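Beta-fructofuranosidase (Bifidobacterium adolescentis, PDB 6NOB) probably hydrolyses terminal beta-D-fructofuranoside residues, as in sucrose. Local coordinates at residues L379-V387 and L478-Y486; W428-Y436 and L596-M605. All coordinates share one frame; numbering follows the deposited sequence.

Overall arrangement
Contacts 1 and 2 illustrate how a glycoside hydrolase family 32 chain ties its parts together: one joins neighbouring blades of the catalytic beta-propeller, the other fastens the propeller to the C-terminal beta-sandwich. Their centres lie about 16 Å apart, on the same side of the chain's centre. Their segments alternate along the sequence, in the order 379-387, 428-436, 478-486 and 596-605. Strands 435-442, 468-481 and 484-489 belong to one sheet, which both contacts therefore reach, while 428-436 leads into it from the sheet that holds 385-396. The contacts also meet directly, the ring of Y486 packing on the turn at N597-Q600, so blade-to-blade and domain-to-domain contacts form one continuous region.

Contact 1: residues L379-V387 and L478-Y486; sequences LFQVDGVTV and LHVRDGRLY
D383 and H479 show how one carboxylate can join two hairpin ends. OD2 of D383 accepts two bonds: from ND1 of H479 at 2.7 Å, on its syn lone pair, and from the backbone N of V480 at 2.9 Å, on its anti lone pair. A weak third bond runs from H479 ND1 to D383 OD1 (3.0 Å), making the imidazole N-H shared between both oxygens. Carboxylate and ring are nearly coplanar, their planes 18° apart, and the acid meets the ring at its edge. With CG anti to its own carbonyl carbon (chi1 -53°), D383 turns its carboxylate to the 478-486 hairpin, where both donors wait. The far nitrogen of H479, NE2, is hydrogen-bonded to E477, and two acidic neighbours would tend to favour a protonated ring. Replacing H479 with an alanine would probably leave D383 only the V480 amide as a donor across this contact and deprive E477 of its imidazole partner. A water bridges the backbone oxygens of D383 and V480.

Next to this polar end, V480 fits among three valines. Its CG2 reaches V382 CG1 and, tip to tip, V387 CG2, both at 3.7 Å, while its CG1 meets V385 CG2 at 3.9 Å. Further in, CZ of F380 touches CD1 of L478 (3.7 Å), the two side chains crossing at about a right angle. Strands 379-382 and 478-481 cross at 63°, each continuing through a type I' turn. Strand 448-454 packs on F380 and L478, and strand 405-415 on V385 and L485.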
loop_
_atom_site.group_PDB
_atom_site.type_symbol
_atom_site.label_atom_id
_atom_site.label_comp_id
_atom_site.label_asym_id
_atom_site.label_seq_id
_atom_site.Cartn_x
_atom_site.Cartn_y
_atom_site.Cartn_z
ATOM N N LEU A 379 12.858 8.343 2.704
ATOM C CA LEU A 379 14.270 8.696 2.628
ATOM C C LEU A 379 15.031 7.780 3.569
ATOM O O LEU A 379 14.758 7.761 4.773
ATOM C CB LEU A 379 14.500 10.165 2.997
ATOM C CG LEU A 379 15.913 10.714 2.795
ATOM C CD1 LEU A 379 16.254 10.794 1.314
ATOM C CD2 LEU A 379 16.047 12.073 3.458
ATOM N N PHE A 380 15.969 7.013 3.021
ATOM C CA PHE A 380 16.725 6.058 3.814
ATOM C C PHE A 380 18.077 5.840 3.154
ATOM O O PHE A 380 18.348 6.341 2.059
ATOM C CB PHE A 380 15.966 4.734 3.959
ATOM C CG PHE A 380 15.562 4.124 2.646
ATOM C CD1 PHE A 380 16.413 3.256 1.977
ATOM C CD2 PHE A 380 14.334 4.425 2.075
ATOM C CE1 PHE A 380 16.044 2.699 0.763
ATOM C CE2 PHE A 380 13.960 3.870 0.863
ATOM C CZ PHE A 380 14.816 3.007 0.206
ATOM N N GLN A 381 18.927 5.073 3.836
ATOM C CA GLN A 381 20.240 4.712 3.324
ATOM C C GLN A 381 20.389 3.199 3.332
ATOM O O GLN A 381 19.988 2.532 4.291
ATOM C CB GLN A 381 21.353 5.359 4.147
ATOM C CG GLN A 381 21.493 6.843 3.876
ATOM C CD GLN A 381 22.395 7.541 4.863
ATOM O OE1 GLN A 381 22.804 6.962 5.869
ATOM N NE2 GLN A 381 22.708 8.799 4.583
ATOM N N VAL A 382 20.958 2.663 2.257
ATOM C CA VAL A 382 21.195 1.228 2.143
ATOM C C VAL A 382 22.447 1.012 1.300
ATOM O O VAL A 382 22.673 1.712 0.307
ATOM C CB VAL A 382 19.959 0.501 1.562
ATOM C CG1 VAL A 382 19.783 0.796 0.078
ATOM C CG2 VAL A 382 20.059 -0.991 1.806
ATOM N N ASP A 383 23.274 0.053 1.726
ATOM C CA ASP A 383 24.543 -0.265 1.078
ATOM C C ASP A 383 25.355 0.996 0.783
ATOM O O ASP A 383 25.947 1.124 -0.295
ATOM C CB ASP A 383 24.313 -1.072 -0.211
ATOM C CG ASP A 383 23.446 -2.320 0.007
ATOM O OD1 ASP A 383 23.785 -3.183 0.846
ATOM O OD2 ASP A 383 22.419 -2.450 -0.686
ATOM N N GLY A 384 25.381 1.938 1.728
ATOM C CA GLY A 384 26.213 3.124 1.621
ATOM C C GLY A 384 25.710 4.216 0.701
ATOM O O GLY A 384 26.484 5.120 0.365
ATOM N N VAL A 385 24.445 4.175 0.287
ATOM C CA VAL A 385 23.884 5.152 -0.640
ATOM C C VAL A 385 22.557 5.653 -0.085
ATOM O O VAL A 385 21.750 4.864 0.422
ATOM C CB VAL A 385 23.696 4.551 -2.051
ATOM C CG1 VAL A 385 22.871 5.479 -2.933
ATOM C CG2 VAL A 385 25.046 4.262 -2.692
ATOM N N THR A 386 22.338 6.966 -0.166
ATOM C CA THR A 386 21.065 7.553 0.236
ATOM C C THR A 386 20.055 7.415 -0.898
ATOM O O THR A 386 20.369 7.703 -2.057
ATOM C CB THR A 386 21.237 9.026 0.609
ATOM O OG1 THR A 386 22.109 9.141 1.742
ATOM C CG2 THR A 386 19.889 9.651 0.950
ATOM N N VAL A 387 18.843 6.975 -0.562
ATOM C CA VAL A 387 17.799 6.710 -1.544
ATOM C C VAL A 387 16.538 7.463 -1.145
ATOM O O VAL A 387 16.104 7.387 0.010
ATOM C CB VAL A 387 17.500 5.203 -1.670
ATOM C CG1 VAL A 387 16.407 4.964 -2.703
ATOM C CG2 VAL A 387 18.766 4.430 -2.029
ATOM N N LEU A 478 15.318 -4.368 -0.404
ATOM C CA LEU A 478 15.963 -3.350 -1.219
ATOM C C LEU A 478 17.472 -3.370 -1.020
ATOM O O LEU A 478 17.961 -3.505 0.105
ATOM C CB LEU A 478 15.420 -1.958 -0.886
ATOM C CG LEU A 478 13.929 -1.743 -1.145
ATOM C CD1 LEU A 478 13.548 -0.292 -0.890
ATOM C CD2 LEU A 478 13.574 -2.155 -2.563
ATOM N N HIS A 479 18.199 -3.227 -2.127
ATOM C CA HIS A 479 19.638 -3.018 -2.111
ATOM C C HIS A 479 19.996 -2.032 -3.215
ATOM O O HIS A 479 19.228 -1.819 -4.156
ATOM C CB HIS A 479 20.413 -4.334 -2.293
ATOM C CG HIS A 479 20.525 -5.144 -1.040
ATOM N ND1 HIS A 479 21.435 -4.852 -0.044
ATOM C CD2 HIS A 479 19.845 -6.238 -0.620
ATOM C CE1 HIS A 479 21.304 -5.726 0.938
ATOM N NE2 HIS A 479 20.347 -6.578 0.613
ATOM N N VAL A 480 21.170 -1.420 -3.088
ATOM C CA VAL A 480 21.715 -0.544 -4.120
ATOM C C VAL A 480 22.988 -1.187 -4.649
ATOM O O VAL A 480 23.961 -1.357 -3.904
ATOM C CB VAL A 480 21.990 0.873 -3.597
ATOM C CG1 VAL A 480 22.895 1.626 -4.565
ATOM C CG2 VAL A 480 20.683 1.627 -3.397
ATOM N N ARG A 481 22.976 -1.552 -5.928
ATOM C CA ARG A 481 24.111 -2.185 -6.588
ATOM C C ARG A 481 24.522 -1.326 -7.772
ATOM O O ARG A 481 23.721 -1.102 -8.688
ATOM C CB ARG A 481 23.762 -3.606 -7.039
ATOM C CG ARG A 481 23.136 -4.459 -5.947
ATOM C CD ARG A 481 23.039 -5.916 -6.362
ATOM N NE ARG A 481 21.879 -6.570 -5.762
ATOM C CZ ARG A 481 21.880 -7.139 -4.560
ATOM N NH1 ARG A 481 20.775 -7.707 -4.093
ATOM N NH2 ARG A 481 22.984 -7.142 -3.825
ATOM N N ASP A 482 25.766 -0.848 -7.750
ATOM C CA ASP A 482 26.293 0.038 -8.786
ATOM C C ASP A 482 25.414 1.280 -8.941
ATOM O O ASP A 482 25.078 1.707 -10.048
ATOM C CB ASP A 482 26.448 -0.704 -10.114
ATOM C CG ASP A 482 27.508 -1.789 -10.051
ATOM O OD1 ASP A 482 27.203 -2.946 -10.409
ATOM O OD2 ASP A 482 28.646 -1.479 -9.638
ATOM N N GLY A 483 25.037 1.858 -7.801
ATOM C CA GLY A 483 24.288 3.098 -7.779
ATOM C C GLY A 483 22.844 2.999 -8.210
ATOM O O GLY A 483 22.210 4.036 -8.429
ATOM N N ARG A 484 22.296 1.794 -8.336
ATOM C CA ARG A 484 20.917 1.612 -8.763
ATOM C C ARG A 484 20.173 0.748 -7.756
ATOM O O ARG A 484 20.743 -0.161 -7.147
ATOM C CB ARG A 484 20.838 0.980 -10.156
ATOM C CG ARG A 484 21.644 1.718 -11.206
ATOM C CD ARG A 484 21.148 1.406 -12.606
ATOM N NE ARG A 484 20.458 2.545 -13.206
ATOM C CZ ARG A 484 19.162 2.564 -13.498
ATOM N NH1 ARG A 484 18.404 1.501 -13.249
ATOM N NH2 ARG A 484 18.626 3.650 -14.043
ATOM N N LEU A 485 18.885 1.039 -7.597
ATOM C CA LEU A 485 18.055 0.323 -6.643
ATOM C C LEU A 485 17.683 -1.051 -7.186
ATOM O O LEU A 485 17.242 -1.181 -8.332
ATOM C CB LEU A 485 16.792 1.124 -6.326
ATOM C CG LEU A 485 15.933 0.592 -5.174
ATOM C CD1 LEU A 485 16.690 0.670 -3.853
ATOM C CD2 LEU A 485 14.616 1.338 -5.084
ATOM N N TYR A 486 17.872 -2.071 -6.360
ATOM C CA TYR A 486 17.424 -3.424 -6.639
ATOM C C TYR A 486 16.303 -3.785 -5.673
ATOM O O TYR A 486 16.260 -3.298 -4.539
ATOM C CB TYR A 486 18.571 -4.426 -6.498
ATOM C CG TYR A 486 19.397 -4.634 -7.747
ATOM C CD1 TYR A 486 20.015 -3.565 -8.387
ATOM C CD2 TYR A 486 19.588 -5.909 -8.268
ATOM C CE1 TYR A 486 20.785 -3.760 -9.522
ATOM C CE2 TYR A 486 20.358 -6.115 -9.399
ATOM C CZ TYR A 486 20.953 -5.038 -10.022
ATOM O OH TYR A 486 21.716 -5.246 -11.148
HETATM O O HOH W 1 25.902 0.265 -3.105
#

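Contact 2: residues W428-Y436 and L596-M605; sequences WCDFGTGYY and LNGGQTAGSM
An Asx turn at D430 receives S604 where the propeller meets the outermost strand, 601-606, of a sheet in the C-terminal sandwich. OD1 of D430 accepts the backbone N of G432, closing the turn at 3.0 Å, and on its syn lone pair the backbone N of S604 at 2.8 Å. The second oxygen, OD2, takes the hydroxyl OG of S604 in a short 2.5 Å bond that arrives from above the carboxylate plane. R476 unites the cluster: it forms a salt bridge with D430, bonds S604 OG and makes a cation-pi contact with Y435, so this buried acid has a countercharge.

The loop runs alongside the strand in the same direction, joined by F431 N to A602 O at 2.8 Å and, weakly, T433 N to S604 O at 3.2 Å. Its F431 ring, with CG placed between backbone N and carbonyl carbon (chi1 70°), lies with one face against G603. This is a CH-pi contact, with CA of G603 3.6 Å from the ring centroid. Any CB on G603 would run into F431 CZ, and one on G432 would strike S604 O, which is consistent with glycine at both positions. M605 CE rests on G432 CA at 4.0 Å. Waters extend the seam, one joining C429 O to A602 N and another W428 O to T601 OG1, whose hydroxyl also bonds S575. Such a junction, a propeller loop laid along an edge strand, is part of the interface between the catalytic propeller and the C-terminal beta-sandwich that family 32 enzymes combine.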
loop_
_atom_site.group_PDB
_atom_site.type_symbol
_atom_site.label_atom_id
_atom_site.label_comp_id
_atom_site.label_asym_id
_atom_site.label_seq_id
_atom_site.Cartn_x
_atom_site.Cartn_y
_atom_site.Cartn_z
ATOM N N TRP A 428 12.231 4.014 -12.257
ATOM C CA TRP A 428 10.990 3.543 -11.659
ATOM C C TRP A 428 11.240 2.336 -10.762
ATOM O O TRP A 428 12.091 1.491 -11.056
ATOM C CB TRP A 428 9.978 3.167 -12.744
ATOM C CG TRP A 428 9.615 4.275 -13.701
ATOM C CD1 TRP A 428 9.627 4.210 -15.066
ATOM C CD2 TRP A 428 9.171 5.598 -13.369
ATOM N NE1 TRP A 428 9.226 5.410 -15.602
ATOM C CE2 TRP A 428 8.942 6.279 -14.582
ATOM C CE3 TRP A 428 8.954 6.276 -12.164
ATOM C CZ2 TRP A 428 8.506 7.601 -14.624
ATOM C CZ3 TRP A 428 8.517 7.588 -12.209
ATOM C CH2 TRP A 428 8.298 8.236 -13.430
ATOM N N CYS A 429 10.475 2.253 -9.667
ATOM C CA CYS A 429 10.537 1.082 -8.795
ATOM C C CYS A 429 9.886 -0.137 -9.433
ATOM O O CYS A 429 10.260 -1.273 -9.119
ATOM C CB CYS A 429 9.849 1.370 -7.459
ATOM S SG CYS A 429 10.618 2.634 -6.425
ATOM N N ASP A 430 8.908 0.074 -10.310
ATOM C CA ASP A 430 8.105 -1.015 -10.858
ATOM C C ASP A 430 7.659 -0.623 -12.257
ATOM O O ASP A 430 6.981 0.396 -12.423
ATOM C CB ASP A 430 6.899 -1.302 -9.961
ATOM C CG ASP A 430 6.235 -2.625 -10.280
ATOM O OD1 ASP A 430 5.608 -2.735 -11.356
ATOM O OD2 ASP A 430 6.346 -3.555 -9.452
ATOM N N PHE A 431 8.028 -1.424 -13.256
ATOM C CA PHE A 431 7.761 -1.068 -14.644
ATOM C C PHE A 431 6.385 -1.517 -15.125
ATOM O O PHE A 431 6.091 -1.400 -16.319
ATOM C CB PHE A 431 8.870 -1.611 -15.563
ATOM C CG PHE A 431 8.880 -3.112 -15.736
ATOM C CD1 PHE A 431 8.073 -3.728 -16.686
ATOM C CD2 PHE A 431 9.746 -3.902 -14.994
ATOM C CE1 PHE A 431 8.097 -5.103 -16.858
ATOM C CE2 PHE A 431 9.781 -5.279 -15.164
ATOM C CZ PHE A 431 8.955 -5.881 -16.096
ATOM N N GLY A 432 5.533 -2.009 -14.228
ATOM C CA GLY A 432 4.152 -2.285 -14.576
ATOM C C GLY A 432 3.270 -1.071 -14.363
ATOM O O GLY A 432 3.642 0.043 -14.742
ATOM N N THR A 433 2.100 -1.262 -13.755
ATOM C CA THR A 433 1.242 -0.141 -13.397
ATOM C C THR A 433 0.424 -0.498 -12.165
ATOM O O THR A 433 0.029 -1.651 -11.973
ATOM C CB THR A 433 0.314 0.266 -14.549
ATOM O OG1 THR A 433 -0.409 1.448 -14.178
ATOM C CG2 THR A 433 -0.670 -0.847 -14.883
ATOM N N GLY A 434 0.182 0.507 -11.324
ATOM C CA GLY A 434 -0.641 0.333 -10.149
ATOM C C GLY A 434 0.106 -0.030 -8.887
ATOM O O GLY A 434 -0.515 -0.097 -7.817
ATOM N N TYR A 435 1.408 -0.289 -8.974
ATOM C CA TYR A 435 2.243 -0.463 -7.791
ATOM C C TYR A 435 2.485 0.919 -7.202
ATOM O O TYR A 435 3.237 1.721 -7.767
ATOM C CB TYR A 435 3.546 -1.165 -8.163
ATOM C CG TYR A 435 4.507 -1.369 -7.016
ATOM C CD1 TYR A 435 4.350 -2.431 -6.133
ATOM C CD2 TYR A 435 5.586 -0.515 -6.831
ATOM C CE1 TYR A 435 5.235 -2.630 -5.086
ATOM C CE2 TYR A 435 6.479 -0.710 -5.793
ATOM C CZ TYR A 435 6.297 -1.767 -4.921
ATOM O OH TYR A 435 7.183 -1.956 -3.884
ATOM N N TYR A 436 1.834 1.211 -6.079
ATOM C CA TYR A 436 1.702 2.582 -5.613
ATOM C C TYR A 436 1.873 2.645 -4.102
ATOM O O TYR A 436 1.799 1.632 -3.400
ATOM C CB TYR A 436 0.336 3.162 -6.014
ATOM C CG TYR A 436 0.269 4.669 -6.005
ATOM C CD1 TYR A 436 0.940 5.418 -6.961
ATOM C CD2 TYR A 436 -0.474 5.343 -5.042
ATOM C CE1 TYR A 436 0.881 6.797 -6.955
ATOM C CE2 TYR A 436 -0.540 6.721 -5.030
ATOM C CZ TYR A 436 0.142 7.443 -5.988
ATOM O OH TYR A 436 0.082 8.817 -5.981
ATOM N N LEU A 596 13.395 -9.376 -12.801
ATOM C CA LEU A 596 14.342 -9.689 -13.860
ATOM C C LEU A 596 15.770 -9.524 -13.360
ATOM O O LEU A 596 16.068 -8.598 -12.597
ATOM C CB LEU A 596 14.111 -8.793 -15.080
ATOM C CG LEU A 596 12.683 -8.767 -15.626
ATOM C CD1 LEU A 596 12.614 -7.949 -16.903
ATOM C CD2 LEU A 596 12.185 -10.179 -15.872
ATOM N N ASN A 597 16.646 -10.429 -13.798
ATOM C CA ASN A 597 18.070 -10.383 -13.465
ATOM C C ASN A 597 18.288 -10.287 -11.956
ATOM O O ASN A 597 19.147 -9.545 -11.475
ATOM C CB ASN A 597 18.762 -9.230 -14.191
ATOM C CG ASN A 597 19.025 -9.538 -15.653
ATOM O OD1 ASN A 597 18.643 -10.595 -16.154
ATOM N ND2 ASN A 597 19.682 -8.613 -16.344
ATOM N N GLY A 598 17.496 -11.047 -11.201
ATOM C CA GLY A 598 17.635 -11.059 -9.758
ATOM C C GLY A 598 17.206 -9.787 -9.067
ATOM O O GLY A 598 17.650 -9.521 -7.947
ATOM N N GLY A 599 16.357 -8.987 -9.702
ATOM C CA GLY A 599 15.888 -7.753 -9.116
ATOM C C GLY A 599 16.452 -6.490 -9.721
ATOM O O GLY A 599 16.238 -5.410 -9.158
ATOM N N GLN A 600 17.183 -6.590 -10.834
ATOM C CA GLN A 600 17.643 -5.393 -11.530
ATOM C C GLN A 600 16.470 -4.486 -11.873
ATOM O O GLN A 600 16.573 -3.256 -11.783
ATOM C CB GLN A 600 18.414 -5.793 -12.787
ATOM C CG GLN A 600 19.113 -4.650 -13.492
ATOM C CD GLN A 600 19.900 -5.124 -14.696
ATOM O OE1 GLN A 600 20.170 -6.317 -14.847
ATOM N NE2 GLN A 600 20.266 -4.190 -15.568
ATOM N N THR A 601 15.341 -5.079 -12.252
ATOM C CA THR A 601 14.093 -4.358 -12.423
ATOM C C THR A 601 12.950 -5.268 -11.996
ATOM O O THR A 601 13.052 -6.497 -12.073
ATOM C CB THR A 601 13.907 -3.883 -13.873
ATOM O OG1 THR A 601 12.768 -3.018 -13.956
ATOM C CG2 THR A 601 13.714 -5.064 -14.806
ATOM N N ALA A 602 11.875 -4.656 -11.511
ATOM C CA ALA A 602 10.684 -5.376 -11.083
ATOM C C ALA A 602 9.468 -4.794 -11.787
ATOM O O ALA A 602 9.394 -3.582 -12.005
ATOM C CB ALA A 602 10.497 -5.294 -9.565
ATOM N N GLY A 603 8.521 -5.661 -12.146
ATOM C CA GLY A 603 7.310 -5.225 -12.818
ATOM C C GLY A 603 6.084 -6.007 -12.395
ATOM O O GLY A 603 6.122 -7.240 -12.335
ATOM N N SER A 604 4.987 -5.305 -12.114
ATOM C CA SER A 604 3.815 -5.945 -11.531
ATOM C C SER A 604 2.567 -5.143 -11.873
ATOM O O SER A 604 2.635 -3.946 -12.169
ATOM C CB SER A 604 3.962 -6.085 -10.013
ATOM O OG SER A 604 4.143 -4.823 -9.401
ATOM N N MET A 605 1.421 -5.823 -11.815
ATOM C CA MET A 605 0.124 -5.211 -12.094
ATOM C C MET A 605 -0.977 -6.214 -11.780
ATOM O O MET A 605 -0.745 -7.426 -11.738
ATOM C CB MET A 605 0.009 -4.754 -13.552
ATOM C CG MET A 605 -0.122 -5.900 -14.546
ATOM S SD MET A 605 -0.162 -5.336 -16.258
ATOM C CE MET A 605 1.468 -4.608 -16.404
HETATM O O HOH W 2 11.908 -0.305 -13.191
HETATM O O HOH W 3 12.743 -1.894 -10.416
#